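Local coordinates for protein extracellular subtilisin-like serine proteinase (Vibrio sp. PA-44, PDB 1SH7) that probably cleaves peptide bonds as a calcium-binding, cold-adapted subtilisin-like serine endopeptidase of the S8 family, this chain being its subtilase domain, at residues A[172-177]-A[195-200]; A[227-232]-A[267-272]; A[127-132]-A[165-170]; A[110-115]-A[139-144]. All blocks are in the same frame, centred on the assembly; numbering follows the deposited sequence.

Contact 1 joins two neighbouring strands of the parallel sheet beside a calcium ion; the others lie mainly in the loops and helices around it. Contact 2 continues from contact 1, since the backbone of F198 probably bonds to K267 and L269; their centres lie about 11 Å apart. Contact 3 meets contact 1 through a probable hydrogen bond, T175 OG1 to A168 O (2.6 Å), and contact 4 through M127, whose CE is 3.6 Å from V112 CG2. Contact 3 lies nearest the active site: S128 touches the bound phenylmethanesulfonic acid. Contacts 2 and 4, with centres about 22 Å apart, are the most widely separated pair.

Contact 1. Residues A[172-177]-A[195-200]; sequences SGVTVG and VDLFAP. With CA (calcium ion), chain C.
D196 and G173 share one calcium ion: G173 O binds it at 2.4 Å, while the carboxylate of D196 grips it with both oxygens. Four waters and P171 O complete the site. OD2 does double duty, for it also accepts T175 N at 2.8 Å with its anti lone pair, the one turned away from OD1, in a nearly straight bond (165°). The carboxylate is therefore fixed by metal and amide together, and the calcium ion and the T175 N-H probably stabilise its negative charge. With CG anti to the carbonyl carbon (chi1 -66°), the aspartate brings its carboxylate to the metal across the T175 side chain at about a right angle. One of the metal's waters donates to T175 OG1, which also bonds A168 O.

The reciprocal bond, D196 N to T175 O (2.8 Å), closes the link, and L197 N adds a weak bond to the same oxygen. Further on, parallel pairing takes over, the short strands inclined at 54°: G177 N donates to L197 O at 3.0 Å, and A199 N to G177 O at 2.9 Å. V174 CG1 meets L197 CD2 at 3.7 Å as the two side chains cross obliquely, and V176 CG1 rests on A199 CB at 3.9 Å.

These are two adjacent strands at one end of the subtilase parallel sheet, 197-200 being an edge strand. V174 and V176 bond through their backbones to strand 150-154 and its end; V176 and A199 pack against helix 219-236, V174 against helix 242-252, and P200 against helix 6-11.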
loop_
_atom_site.group_PDB
_atom_site.type_symbol
_atom_site.label_atom_id
_atom_site.label_comp_id
_atom_site.label_asym_id
_atom_site.label_seq_id
_atom_site.Cartn_x
_atom_site.Cartn_y
_atom_site.Cartn_z
ATOM N N SER A 172 -0.581 -6.469 -13.948
ATOM C CA SER A 172 -1.919 -6.408 -13.311
ATOM C C SER A 172 -1.926 -5.977 -11.830
ATOM O O SER A 172 -2.963 -5.846 -11.198
ATOM C CB SER A 172 -2.681 -7.714 -13.529
ATOM O OG SER A 172 -2.043 -8.773 -12.865
ATOM N N GLY A 173 -0.741 -5.723 -11.310
ATOM C CA GLY A 173 -0.564 -5.139 -10.008
ATOM C C GLY A 173 -0.727 -3.651 -10.117
ATOM O O GLY A 173 -0.626 -3.080 -11.196
ATOM N N VAL A 174 -1.002 -3.022 -8.976
ATOM C CA VAL A 174 -1.053 -1.586 -8.878
ATOM C C VAL A 174 0.239 -1.150 -8.229
ATOM O O VAL A 174 0.451 -1.381 -7.029
ATOM C CB VAL A 174 -2.243 -1.108 -8.038
ATOM C CG1 VAL A 174 -2.270 0.406 -8.015
ATOM C CG2 VAL A 174 -3.585 -1.676 -8.571
ATOM N N THR A 175 1.107 -0.546 -9.044
ATOM C CA THR A 175 2.494 -0.238 -8.704
ATOM C C THR A 175 2.597 1.252 -8.372
ATOM O O THR A 175 2.169 2.112 -9.151
ATOM C CB THR A 175 3.380 -0.576 -9.898
ATOM O OG1 THR A 175 3.251 -1.979 -10.215
ATOM C CG2 THR A 175 4.886 -0.354 -9.585
ATOM N N VAL A 176 3.160 1.551 -7.219
ATOM C CA VAL A 176 3.011 2.850 -6.593
ATOM C C VAL A 176 4.333 3.558 -6.418
ATOM O O VAL A 176 5.229 3.050 -5.742
ATOM C CB VAL A 176 2.385 2.703 -5.183
ATOM C CG1 VAL A 176 2.125 4.115 -4.578
ATOM C CG2 VAL A 176 1.127 1.863 -5.244
ATOM N N GLY A 177 4.463 4.720 -7.053
ATOM C CA GLY A 177 5.547 5.653 -6.790
ATOM C C GLY A 177 5.231 6.616 -5.658
ATOM O O GLY A 177 4.096 6.699 -5.151
ATOM N N VAL A 195 4.737 2.031 -13.448
ATOM C CA VAL A 195 4.181 2.703 -12.269
ATOM C C VAL A 195 2.759 3.176 -12.620
ATOM O O VAL A 195 2.586 3.912 -13.571
ATOM C CB VAL A 195 5.024 3.948 -11.880
ATOM C CG1 VAL A 195 4.369 4.739 -10.761
ATOM C CG2 VAL A 195 6.462 3.554 -11.540
ATOM N N ASP A 196 1.760 2.760 -11.845
ATOM C CA ASP A 196 0.369 3.064 -12.135
ATOM C C ASP A 196 -0.074 4.409 -11.593
ATOM O O ASP A 196 -0.906 5.054 -12.200
ATOM C CB ASP A 196 -0.549 2.006 -11.541
ATOM C CG ASP A 196 -0.375 0.639 -12.189
ATOM O OD1 ASP A 196 -0.935 0.400 -13.278
ATOM O OD2 ASP A 196 0.285 -0.258 -11.677
ATOM N N LEU A 197 0.478 4.804 -10.451
ATOM C CA LEU A 197 0.154 6.100 -9.816
ATOM C C LEU A 197 1.126 6.406 -8.685
ATOM O O LEU A 197 1.884 5.528 -8.261
ATOM C CB LEU A 197 -1.301 6.138 -9.295
ATOM C CG LEU A 197 -1.631 5.488 -7.941
ATOM C CD1 LEU A 197 -3.059 5.726 -7.490
ATOM C CD2 LEU A 197 -1.373 3.992 -8.034
ATOM N N PHE A 198 1.084 7.654 -8.211
ATOM C CA PHE A 198 1.885 8.138 -7.107
ATOM C C PHE A 198 1.006 8.232 -5.859
ATOM O O PHE A 198 -0.197 8.486 -5.943
ATOM C CB PHE A 198 2.429 9.556 -7.412
ATOM C CG PHE A 198 3.516 9.575 -8.462
ATOM C CD1 PHE A 198 3.224 9.876 -9.799
ATOM C CD2 PHE A 198 4.819 9.273 -8.128
ATOM C CE1 PHE A 198 4.206 9.860 -10.758
ATOM C CE2 PHE A 198 5.807 9.256 -9.112
ATOM C CZ PHE A 198 5.495 9.556 -10.419
ATOM N N ALA A 199 1.619 8.102 -4.689
ATOM C CA ALA A 199 0.939 8.396 -3.432
ATOM C C ALA A 199 1.980 8.967 -2.438
ATOM O O ALA A 199 3.177 8.826 -2.663
ATOM C CB ALA A 199 0.311 7.100 -2.880
ATOM N N PRO A 200 1.533 9.593 -1.341
ATOM C CA PRO A 200 2.454 10.086 -0.312
ATOM C C PRO A 200 3.458 9.048 0.209
ATOM O O PRO A 200 3.062 7.990 0.718
ATOM C CB PRO A 200 1.501 10.545 0.800
ATOM C CG PRO A 200 0.276 10.992 0.064
ATOM C CD PRO A 200 0.132 9.903 -1.006
HETATM CA CA CA C . -0.212 -1.949 -13.252
HETATM O O HOH W 1 1.945 -2.850 -12.495
HETATM O O HOH W 2 -2.542 -2.041 -13.347
HETATM O O HOH W 3 -0.696 -1.842 -15.745
HETATM O O HOH W 4 1.522 -0.682 -14.285
#

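Contact 2. Residues A[227-232]-A[267-272]; sequences AGVAAL and KLLYSL
V229 and L269 reach toward each other tip to tip, V229 from a helix and L269 from the segment that follows strand 267-268. Both methyls of the leucine meet the valine: CD1 lies 3.7 Å from V229 CG2, and CD2 sits over the branch point, 3.8 Å from V229 CB. The leucine's torsions are off the staggered positions (chi1 -148°, chi2 -142°).

The valine's own branches divide the work. CG1, anti to the helix backbone nitrogen (chi1 169°), is directed at the backbone of the opposite segment and comes to 3.8 Å from Y270 O. CG2, beside the nitrogen, fits between L269 and S271, whose CB is also 3.7 Å away. One turn later L232 widens the patch, its CD1 reaching S271 at 3.8 Å from O and 4.1 Å from CB. The serine offers the valine and leucine its carbon, while its OG makes a weak hydrogen bond to I11 O. No hydrogen bond crosses between the two segments; the contact is van der Waals packing, partly against backbone carbonyls, with Y270 O bonded instead to Y233 OH. S271 also packs on D12, a ligand of a calcium site, so this segment joins the helix to the surroundings of that site.

Helix 219-236, which begins just before the predicted catalytic serine S220, is thus joined to the chain leaving strand 267-268. Helix 242-252 lies alongside, its L249 touching both V229 and L269; I11 of helix 6-11 also touches both, and A199 of strand 197-200 packs on L269.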
loop_
_atom_site.group_PDB
_atom_site.type_symbol
_atom_site.label_atom_id
_atom_site.label_comp_id
_atom_site.label_asym_id
_atom_site.label_seq_id
_atom_site.Cartn_x
_atom_site.Cartn_y
_atom_site.Cartn_z
ATOM N N ALA A 227 -3.240 0.912 -0.675
ATOM C CA ALA A 227 -3.954 -0.231 -0.117
ATOM C C ALA A 227 -5.079 0.210 0.817
ATOM O O ALA A 227 -6.142 -0.399 0.854
ATOM C CB ALA A 227 -3.020 -1.117 0.622
ATOM N N GLY A 228 -4.805 1.258 1.596
ATOM C CA GLY A 228 -5.788 1.876 2.467
ATOM C C GLY A 228 -6.995 2.322 1.662
ATOM O O GLY A 228 -8.140 2.034 2.019
ATOM N N VAL A 229 -6.745 2.989 0.550
ATOM C CA VAL A 229 -7.830 3.497 -0.281
ATOM C C VAL A 229 -8.587 2.350 -1.007
ATOM O O VAL A 229 -9.819 2.380 -1.113
ATOM C CB VAL A 229 -7.303 4.561 -1.272
ATOM C CG1 VAL A 229 -8.351 4.895 -2.318
ATOM C CG2 VAL A 229 -6.897 5.836 -0.525
ATOM N N ALA A 230 -7.862 1.363 -1.508
ATOM C CA ALA A 230 -8.465 0.113 -1.975
ATOM C C ALA A 230 -9.441 -0.463 -0.929
ATOM O O ALA A 230 -10.511 -0.885 -1.287
ATOM C CB ALA A 230 -7.375 -0.915 -2.307
ATOM N N ALA A 231 -9.099 -0.405 0.359
ATOM C CA ALA A 231 -9.973 -0.934 1.426
ATOM C C ALA A 231 -11.240 -0.076 1.552
ATOM O O ALA A 231 -12.350 -0.583 1.733
ATOM C CB ALA A 231 -9.241 -0.986 2.750
ATOM N N LEU A 232 -11.079 1.224 1.367
ATOM C CA LEU A 232 -12.213 2.145 1.340
ATOM C C LEU A 232 -13.130 1.827 0.157
ATOM O O LEU A 232 -14.345 1.785 0.303
ATOM C CB LEU A 232 -11.762 3.609 1.253
ATOM C CG LEU A 232 -10.846 4.199 2.338
ATOM C CD1 LEU A 232 -10.476 5.630 2.041
ATOM C CD2 LEU A 232 -11.465 4.110 3.719
ATOM N N LYS A 267 -0.704 10.744 -12.233
ATOM C CA LYS A 267 -1.844 10.414 -11.399
ATOM C C LYS A 267 -1.422 10.314 -9.945
ATOM O O LYS A 267 -0.469 9.645 -9.634
ATOM C CB LYS A 267 -2.462 9.090 -11.821
ATOM C CG LYS A 267 -3.049 9.111 -13.269
ATOM C CD LYS A 267 -3.913 7.884 -13.494
ATOM C CE LYS A 267 -4.292 7.693 -14.981
ATOM N NZ LYS A 267 -3.151 7.267 -15.853
ATOM N N LEU A 268 -2.161 10.993 -9.076
ATOM C CA LEU A 268 -1.922 10.997 -7.655
ATOM C C LEU A 268 -3.150 10.420 -6.925
ATOM O O LEU A 268 -4.316 10.747 -7.237
ATOM C CB LEU A 268 -1.658 12.435 -7.194
ATOM C CG LEU A 268 -1.383 12.693 -5.715
ATOM C CD1 LEU A 268 -0.083 12.057 -5.324
ATOM C CD2 LEU A 268 -1.405 14.186 -5.392
ATOM N N LEU A 269 -2.884 9.599 -5.925
ATOM C CA LEU A 269 -3.942 8.920 -5.156
ATOM C C LEU A 269 -4.952 9.877 -4.590
ATOM O O LEU A 269 -4.595 10.920 -4.047
ATOM C CB LEU A 269 -3.297 8.186 -3.995
ATOM C CG LEU A 269 -3.803 6.885 -3.378
ATOM C CD1 LEU A 269 -3.661 6.845 -1.880
ATOM C CD2 LEU A 269 -5.108 6.293 -3.877
ATOM N N TYR A 270 -6.224 9.491 -4.715
ATOM C CA TYR A 270 -7.367 10.216 -4.206
ATOM C C TYR A 270 -8.305 9.203 -3.564
ATOM O O TYR A 270 -8.601 8.178 -4.150
ATOM C CB TYR A 270 -8.066 10.960 -5.345
ATOM C CG TYR A 270 -9.238 11.827 -4.972
ATOM C CD1 TYR A 270 -9.060 13.060 -4.343
ATOM C CD2 TYR A 270 -10.545 11.445 -5.315
ATOM C CE1 TYR A 270 -10.158 13.890 -4.059
ATOM C CE2 TYR A 270 -11.618 12.253 -5.031
ATOM C CZ TYR A 270 -11.419 13.492 -4.397
ATOM O OH TYR A 270 -12.508 14.295 -4.128
ATOM N N SER A 271 -8.767 9.516 -2.362
ATOM C CA SER A 271 -9.372 8.525 -1.478
ATOM C C SER A 271 -10.907 8.494 -1.551
ATOM O O SER A 271 -11.520 7.590 -0.983
ATOM C CB SER A 271 -8.974 8.826 -0.038
ATOM O OG SER A 271 -9.541 10.059 0.414
ATOM N N LEU A 272 -11.483 9.492 -2.217
ATOM C CA LEU A 272 -12.908 9.764 -2.177
ATOM C C LEU A 272 -13.620 9.303 -3.443
ATOM O O LEU A 272 -12.996 9.134 -4.485
ATOM C CB LEU A 272 -13.134 11.262 -1.970
ATOM C CG LEU A 272 -12.507 11.910 -0.726
ATOM C CD1 LEU A 272 -12.840 13.426 -0.641
ATOM C CD2 LEU A 272 -12.997 11.163 0.515
#

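Contact 3. Residues A[127-132]-A[165-170]; sequences MSLGGG and TSPARV
G131 and S166 exchange two backbone hydrogen bonds as a single antiparallel hydrogen-bonded pair. G131 N donates to S166 O at 3.0 Å, while S166 N donates to G131 O at the same length. T165 CA adds a CA-H...O contact to G131 O at 3.4 Å. A water donates to L129 O and is held weakly by A168 N, bridging the segments a second time. S166 OG bonds D138 and S134 N, and R169 makes a salt bridge to D138.

The 127-132 segment leaves the central sheet beside the active site: S128 touches the phenylmethanesulfonic acid, and S128 O is hydrogen-bonded to NE2 of the predicted catalytic H70. As in other subtilases, the S-L-G segment probably forms one wall of the substrate cleft.

P167, behind a cis peptide bond, turns its ring to this segment. CD lies 3.6 Å from L129 O and 4.0 Å from G130 CA. Its CG receives M127, whose chain bends at the sulfur (chi3 78°), putting both SD and CE at 4.1 Å. M127 also packs on V108 of helix 105-118, and P167 on L137 of helix 135-146.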
loop_
_atom_site.group_PDB
_atom_site.type_symbol
_atom_site.label_atom_id
_atom_site.label_comp_id
_atom_site.label_asym_id
_atom_site.label_seq_id
_atom_site.Cartn_x
_atom_site.Cartn_y
_atom_site.Cartn_z
ATOM N N MET A 127 2.315 -5.373 -0.851
ATOM C CA MET A 127 3.712 -5.764 -0.961
ATOM C C MET A 127 4.644 -4.545 -1.057
ATOM O O MET A 127 4.948 -4.075 -2.128
ATOM C CB MET A 127 3.912 -6.691 -2.173
ATOM C CG MET A 127 3.097 -7.945 -2.086
ATOM S SD MET A 127 3.461 -9.063 -3.423
ATOM C CE MET A 127 4.954 -9.720 -2.845
ATOM N N SER A 128 5.080 -4.035 0.083
ATOM C CA SER A 128 6.000 -2.928 0.157
ATOM C C SER A 128 7.428 -3.494 0.147
ATOM O O SER A 128 8.159 -3.373 1.102
ATOM C CB SER A 128 5.731 -2.113 1.416
ATOM O OG SER A 128 4.706 -1.163 1.198
ATOM N N LEU A 129 7.812 -4.098 -0.961
ATOM C CA LEU A 129 9.045 -4.873 -1.028
ATOM C C LEU A 129 9.337 -5.099 -2.505
ATOM O O LEU A 129 8.431 -5.035 -3.336
ATOM C CB LEU A 129 8.909 -6.188 -0.207
ATOM C CG LEU A 129 7.986 -7.282 -0.773
ATOM C CD1 LEU A 129 8.745 -8.122 -1.807
ATOM C CD2 LEU A 129 7.379 -8.206 0.293
ATOM N N GLY A 130 10.607 -5.288 -2.851
ATOM C CA GLY A 130 10.956 -5.618 -4.213
ATOM C C GLY A 130 12.443 -5.908 -4.358
ATOM O O GLY A 130 13.261 -5.519 -3.539
ATOM N N GLY A 131 12.796 -6.588 -5.428
ATOM C CA GLY A 131 14.189 -6.845 -5.733
ATOM C C GLY A 131 14.381 -7.090 -7.212
ATOM O O GLY A 131 13.597 -6.600 -8.040
ATOM N N GLY A 132 15.391 -7.891 -7.551
ATOM C CA GLY A 132 15.670 -8.205 -8.944
ATOM C C GLY A 132 14.503 -8.864 -9.687
ATOM O O GLY A 132 13.618 -9.447 -9.079
ATOM N N THR A 165 12.212 -4.211 -11.703
ATOM C CA THR A 165 12.011 -4.641 -10.313
ATOM C C THR A 165 10.824 -5.600 -10.277
ATOM O O THR A 165 9.812 -5.339 -10.940
ATOM C CB THR A 165 11.695 -3.410 -9.417
ATOM O OG1 THR A 165 12.915 -2.749 -9.109
ATOM C CG2 THR A 165 11.117 -3.824 -8.037
ATOM N N SER A 166 10.953 -6.716 -9.552
ATOM C CA SER A 166 9.808 -7.619 -9.249
ATOM C C SER A 166 9.490 -7.459 -7.754
ATOM O O SER A 166 10.406 -7.365 -6.978
ATOM C CB SER A 166 10.189 -9.096 -9.502
ATOM O OG SER A 166 10.166 -9.435 -10.871
ATOM N N PRO A 167 8.229 -7.499 -7.334
ATOM C CA PRO A 167 7.070 -7.660 -8.223
ATOM C C PRO A 167 6.550 -6.387 -8.893
ATOM O O PRO A 167 5.579 -6.514 -9.594
ATOM C CB PRO A 167 5.989 -8.169 -7.271
ATOM C CG PRO A 167 6.297 -7.493 -5.997
ATOM C CD PRO A 167 7.829 -7.518 -5.913
ATOM N N ALA A 168 7.150 -5.220 -8.695
ATOM C CA ALA A 168 6.629 -3.953 -9.277
ATOM C C ALA A 168 6.191 -4.018 -10.734
ATOM O O ALA A 168 5.222 -3.352 -11.156
ATOM C CB ALA A 168 7.670 -2.856 -9.148
ATOM N N ARG A 169 6.937 -4.764 -11.529
ATOM C CA ARG A 169 6.708 -4.763 -12.958
ATOM C C ARG A 169 5.494 -5.586 -13.399
ATOM O O ARG A 169 5.075 -5.462 -14.540
ATOM C CB ARG A 169 7.963 -5.212 -13.687
ATOM C CG ARG A 169 8.314 -6.681 -13.509
ATOM C CD ARG A 169 9.577 -7.015 -14.230
ATOM N NE ARG A 169 9.815 -8.435 -14.276
ATOM C CZ ARG A 169 10.088 -9.117 -15.372
ATOM N NH1 ARG A 169 10.140 -8.514 -16.567
ATOM N NH2 ARG A 169 10.329 -10.419 -15.264
ATOM N N VAL A 170 4.909 -6.392 -12.508
ATOM C CA VAL A 170 3.727 -7.221 -12.877
ATOM C C VAL A 170 2.602 -6.338 -13.392
ATOM O O VAL A 170 2.038 -5.541 -12.615
ATOM C CB VAL A 170 3.222 -8.043 -11.682
ATOM C CG1 VAL A 170 1.863 -8.708 -11.985
ATOM C CG2 VAL A 170 4.225 -9.119 -11.299
HETATM O O HOH W 5 8.068 -4.222 -6.009
HETATM O O HOH W 6 12.582 -10.004 -6.425
#

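Contact 4. Residues A[110-115]-A[139-144]; sequences SGVDWV and SAVQGA
Two neighbouring helices on one face of the parallel subtilase sheet, 105-118 and 135-146, meet here through V112 and a surface of A140, V141 and A144. Their local axes run almost parallel, at 9° and 9.0 Å apart, and the alanine methyls face V112.

V112 carries the contact. Its CG1, set anti to the backbone nitrogen (chi1 170°), lies against the facing helix and touches A140 O at 3.4 Å, V141 CA at 3.9 Å and A144 CB at 3.8 Å. CG2, on the other branch, meets only V141 CG2 among the side chains across, at 4.1 Å, the two valines crossing at about a right angle. V141 points its CB away from the partner helix, and it is this second methyl that remains in touch with both V112 methyls.

At the margin the contact turns polar. D113 directs OD2 toward A140, 3.9 Å from CB, and a water donates to both OD2 and A140 O, at 2.7 and 2.9 Å. No direct hydrogen bond joins the two segments, and this water gives the helices a polar link. A140 O thus receives the water as well as the helix bond from A144 N.

Toward the sheet, V112, V141 and A144 all pack on F151 of strand 150-154, and M127 of strand 123-127 touches both valines. Strand 123-127 links the two helices in sequence; adjacent near-parallel helices on one face of a parallel sheet are characteristic of its beta-alpha-beta crossovers, as in the three-layer alpha/beta/alpha subtilisin fold.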
loop_
_atom_site.group_PDB
_atom_site.type_symbol
_atom_site.label_atom_id
_atom_site.label_comp_id
_atom_site.label_asym_id
_atom_site.label_seq_id
_atom_site.Cartn_x
_atom_site.Cartn_y
_atom_site.Cartn_z
ATOM N N SER A 110 5.606 -17.919 -1.121
ATOM C CA SER A 110 4.775 -18.673 -0.195
ATOM C C SER A 110 3.760 -17.744 0.467
ATOM O O SER A 110 2.602 -18.121 0.665
ATOM C CB SER A 110 5.635 -19.359 0.891
ATOM O OG SER A 110 6.453 -20.369 0.323
ATOM N N GLY A 111 4.201 -16.539 0.826
ATOM C CA GLY A 111 3.321 -15.551 1.419
ATOM C C GLY A 111 2.247 -15.127 0.415
ATOM O O GLY A 111 1.086 -14.993 0.785
ATOM N N VAL A 112 2.640 -14.936 -0.844
ATOM C CA VAL A 112 1.696 -14.501 -1.884
ATOM C C VAL A 112 0.625 -15.595 -2.095
ATOM O O VAL A 112 -0.576 -15.312 -2.088
ATOM C CB VAL A 112 2.434 -14.153 -3.191
ATOM C CG1 VAL A 112 1.465 -13.941 -4.355
ATOM C CG2 VAL A 112 3.349 -12.948 -2.979
ATOM N N ASP A 113 1.067 -16.835 -2.255
ATOM C CA ASP A 113 0.196 -18.002 -2.389
ATOM C C ASP A 113 -0.731 -18.159 -1.171
ATOM O O ASP A 113 -1.898 -18.535 -1.307
ATOM C CB ASP A 113 1.041 -19.278 -2.521
ATOM C CG ASP A 113 1.718 -19.418 -3.867
ATOM O OD1 ASP A 113 2.502 -20.405 -3.995
ATOM O OD2 ASP A 113 1.528 -18.637 -4.852
ATOM N N TRP A 114 -0.205 -17.882 0.020
ATOM C CA TRP A 114 -0.992 -17.991 1.243
ATOM C C TRP A 114 -2.165 -17.013 1.260
ATOM O O TRP A 114 -3.274 -17.340 1.695
ATOM C CB TRP A 114 -0.092 -17.757 2.464
ATOM C CG TRP A 114 -0.757 -18.032 3.745
ATOM C CD1 TRP A 114 -0.735 -19.202 4.439
ATOM C CD2 TRP A 114 -1.599 -17.140 4.495
ATOM N NE1 TRP A 114 -1.456 -19.076 5.596
ATOM C CE2 TRP A 114 -2.007 -17.826 5.651
ATOM C CE3 TRP A 114 -2.007 -15.816 4.332
ATOM C CZ2 TRP A 114 -2.812 -17.236 6.630
ATOM C CZ3 TRP A 114 -2.818 -15.243 5.290
ATOM C CH2 TRP A 114 -3.220 -15.952 6.408
ATOM N N VAL A 115 -1.904 -15.806 0.789
ATOM C CA VAL A 115 -2.968 -14.795 0.665
ATOM C C VAL A 115 -4.014 -15.261 -0.353
ATOM O O VAL A 115 -5.209 -15.241 -0.066
ATOM C CB VAL A 115 -2.385 -13.410 0.292
ATOM C CG1 VAL A 115 -3.456 -12.471 -0.151
ATOM C CG2 VAL A 115 -1.587 -12.817 1.480
ATOM N N SER A 139 4.861 -14.471 -11.497
ATOM C CA SER A 139 3.813 -15.449 -11.800
ATOM C C SER A 139 2.913 -15.733 -10.594
ATOM O O SER A 139 1.678 -15.822 -10.730
ATOM C CB SER A 139 4.439 -16.737 -12.363
ATOM O OG SER A 139 5.036 -16.439 -13.613
ATOM N N ALA A 140 3.500 -15.833 -9.413
ATOM C CA ALA A 140 2.726 -16.008 -8.182
ATOM C C ALA A 140 1.822 -14.801 -7.903
ATOM O O ALA A 140 0.675 -14.973 -7.490
ATOM C CB ALA A 140 3.658 -16.236 -7.004
ATOM N N VAL A 141 2.316 -13.584 -8.149
ATOM C CA VAL A 141 1.521 -12.396 -7.891
ATOM C C VAL A 141 0.399 -12.335 -8.894
ATOM O O VAL A 141 -0.759 -12.108 -8.517
ATOM C CB VAL A 141 2.382 -11.124 -7.898
ATOM C CG1 VAL A 141 1.533 -9.862 -7.902
ATOM C CG2 VAL A 141 3.283 -11.162 -6.692
ATOM N N GLN A 142 0.727 -12.610 -10.151
ATOM C CA GLN A 142 -0.271 -12.625 -11.213
ATOM C C GLN A 142 -1.375 -13.617 -10.915
ATOM O O GLN A 142 -2.551 -13.336 -11.163
ATOM C CB GLN A 142 0.402 -12.950 -12.527
ATOM C CG GLN A 142 -0.457 -12.797 -13.748
ATOM C CD GLN A 142 0.436 -12.720 -14.984
ATOM O OE1 GLN A 142 0.710 -13.745 -15.601
ATOM N NE2 GLN A 142 0.951 -11.503 -15.296
ATOM N N GLY A 143 -0.988 -14.777 -10.394
ATOM C CA GLY A 143 -1.895 -15.808 -9.957
ATOM C C GLY A 143 -2.821 -15.417 -8.816
ATOM O O GLY A 143 -4.010 -15.720 -8.861
ATOM N N ALA A 144 -2.292 -14.745 -7.796
ATOM C CA ALA A 144 -3.089 -14.304 -6.660
ATOM C C ALA A 144 -4.103 -13.248 -7.099
ATOM O O ALA A 144 -5.244 -13.254 -6.647
ATOM C CB ALA A 144 -2.183 -13.788 -5.550
HETATM O O HOH W 7 -0.451 -17.073 -5.914
#